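Local coordinates for protein cytosolic phospholipase A2 delta (Homo sapiens, PDB 5IZ5) that hydrolyses the sn-2 ester of glycerophospholipids in a calcium-dependent manner, with a preference for linoleic acid at that position, at residues L354-T359 and E379-D384. The protein carries 3 engineered substitutions. Residues are numbered along the deposited sequence; the frame is centred on the assembly and turned at random.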
# COMPACT_ATOMS: atom_id res chain seq x y z
N LEU B 354 27.57 6.85 -15.78
CA LEU B 354 26.18 7.06 -16.18
C LEU B 354 25.18 7.00 -15.01
O LEU B 354 24.02 7.38 -15.17
CB LEU B 354 25.78 6.06 -17.27
CG LEU B 354 26.61 6.14 -18.55
CD1 LEU B 354 26.22 5.03 -19.50
CD2 LEU B 354 26.45 7.49 -19.24
N LEU B 355 25.64 6.54 -13.85
CA LEU B 355 24.79 6.53 -12.66
C LEU B 355 24.36 7.95 -12.29
O LEU B 355 23.21 8.16 -11.88
CB LEU B 355 25.52 5.86 -11.49
CG LEU B 355 24.72 5.52 -10.23
CD1 LEU B 355 23.43 4.76 -10.54
CD2 LEU B 355 25.57 4.72 -9.26
N ASP B 356 25.27 8.91 -12.45
CA ASP B 356 24.97 10.33 -12.20
C ASP B 356 23.96 10.93 -13.18
O ASP B 356 23.45 12.02 -12.94
CB ASP B 356 26.25 11.18 -12.22
CG ASP B 356 27.17 10.91 -11.03
OD1 ASP B 356 26.71 10.39 -9.99
OD2 ASP B 356 28.37 11.21 -11.13
N CYS B 357 23.68 10.23 -14.28
CA CYS B 357 22.63 10.66 -15.21
C CYS B 357 21.23 10.15 -14.83
O CYS B 357 20.25 10.50 -15.49
CB CYS B 357 22.97 10.19 -16.63
SG CYS B 357 24.58 10.75 -17.25
N VAL B 358 21.12 9.33 -13.79
CA VAL B 358 19.85 8.71 -13.41
C VAL B 358 19.10 9.54 -12.38
O VAL B 358 19.65 9.89 -11.34
CB VAL B 358 20.07 7.29 -12.85
CG1 VAL B 358 18.74 6.65 -12.45
CG2 VAL B 358 20.80 6.42 -13.86
N THR B 359 17.84 9.84 -12.66
CA THR B 359 16.99 10.61 -11.74
C THR B 359 16.21 9.69 -10.79
O THR B 359 16.18 9.94 -9.58
CB THR B 359 16.02 11.52 -12.51
OG1 THR B 359 16.77 12.53 -13.20
CG2 THR B 359 15.03 12.21 -11.56
N GLU B 379 26.07 8.88 0.68
CA GLU B 379 26.99 9.15 -0.41
C GLU B 379 27.22 7.96 -1.33
O GLU B 379 28.18 7.96 -2.09
CB GLU B 379 28.33 9.60 0.20
CG GLU B 379 28.74 11.01 -0.15
CD GLU B 379 27.64 12.01 0.07
OE1 GLU B 379 27.14 12.15 1.20
OE2 GLU B 379 27.28 12.68 -0.91
N TRP B 380 26.34 6.97 -1.29
CA TRP B 380 26.63 5.67 -1.90
C TRP B 380 27.03 5.72 -3.38
O TRP B 380 27.98 5.05 -3.75
CB TRP B 380 25.49 4.66 -1.68
CG TRP B 380 24.23 4.92 -2.46
CD1 TRP B 380 23.12 5.59 -2.04
CD2 TRP B 380 23.94 4.49 -3.80
NE1 TRP B 380 22.17 5.61 -3.03
CE2 TRP B 380 22.64 4.94 -4.12
CE3 TRP B 380 24.66 3.77 -4.76
CZ2 TRP B 380 22.04 4.70 -5.36
CZ3 TRP B 380 24.07 3.53 -5.99
CH2 TRP B 380 22.77 4.00 -6.28
N SER B 381 26.34 6.50 -4.21
CA SER B 381 26.67 6.54 -5.64
C SER B 381 27.95 7.32 -5.92
O SER B 381 28.51 7.21 -7.00
CB SER B 381 25.52 7.10 -6.48
OG SER B 381 25.41 8.50 -6.37
N GLN B 382 28.39 8.12 -4.95
CA GLN B 382 29.64 8.87 -5.05
C GLN B 382 30.82 8.11 -4.47
O GLN B 382 31.94 8.62 -4.46
CB GLN B 382 29.52 10.21 -4.33
CG GLN B 382 28.32 11.04 -4.77
CD GLN B 382 28.29 11.25 -6.27
OE1 GLN B 382 29.31 11.53 -6.88
NE2 GLN B 382 27.11 11.11 -6.87
N ARG B 383 30.58 6.90 -3.98
CA ARG B 383 31.65 6.09 -3.40
C ARG B 383 31.76 4.78 -4.11
O ARG B 383 30.80 4.31 -4.73
CB ARG B 383 31.40 5.88 -1.91
CG ARG B 383 31.38 7.23 -1.19
CD ARG B 383 32.14 7.28 0.13
NE ARG B 383 31.43 6.67 1.25
CZ ARG B 383 31.84 5.61 1.96
NH1 ARG B 383 32.98 4.98 1.67
NH2 ARG B 383 31.10 5.18 2.97
N ASP B 384 32.94 4.19 -4.04
CA ASP B 384 33.23 2.95 -4.72
C ASP B 384 32.21 1.90 -4.27
O ASP B 384 32.10 1.62 -3.07
CB ASP B 384 34.66 2.49 -4.42
CG ASP B 384 35.10 1.30 -5.25
OD1 ASP B 384 36.16 0.73 -4.93
OD2 ASP B 384 34.39 0.91 -6.21
O HOH W 1 27.58 7.92 -9.54
O HOH W 2 24.31 9.88 -8.71
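Two 3-10 turns in loops of the catalytic domain meet here, and Asp-356 of one faces Ser-381 and Gln-382 of the other. One carboxylate oxygen, Asp-356 OD1, collects three bonds. Gln-382 NE2 donates to Asp-356 OD1 over 3.2 Å, with an N-H...O angle of 151°. The amide comes in on the syn side of the carboxylate but 32° out of its plane. The two flat groups are nevertheless close to parallel. A bend at chi2 helps bring the Gln-382 amide to the carboxylate. The same NE2 is also bonded to Gln-460 O. Two waters supply the other bonds. One donates to Asp-356 OD1 at 2.7 Å and also to Ser-381 O. The second donates to Asp-356 OD1 and to Ser-381 OG, 2.9 Å from the water. Ser-381 OG has a further partner in Asn-461. An alanine in place of Asp-356 would probably leave both waters and the Gln-382 amide without their shared acceptor, and the two turns without their polar link.

Residues 354-359 connect helix 335-351 to strand 360-363, which lies parallel to strand 327-331 in the mixed sheet of the alpha/beta catalytic domain. Residues 379-384 connect helix 367-375 to helix 386-397, away from the active site.

Beside the polar cluster the packing is apolar. Leu-355 points toward the other turn at CB, and with CG opposite the backbone N (chi1 -169°) its CD2 meets Ser-381 and Trp-380. This CD2 methyl lies 3.7 Å from Ser-381 CB. The same Leu-355 CD2 is 3.8 Å from Trp-380 CZ3, reaching the indole obliquely. Ser-381 CB sits over one indole face, near the rim. Tyr-375 meets Trp-380 edge-to-face, and Leu-346 and Leu-349 of helix 335-351 pack on Leu-355.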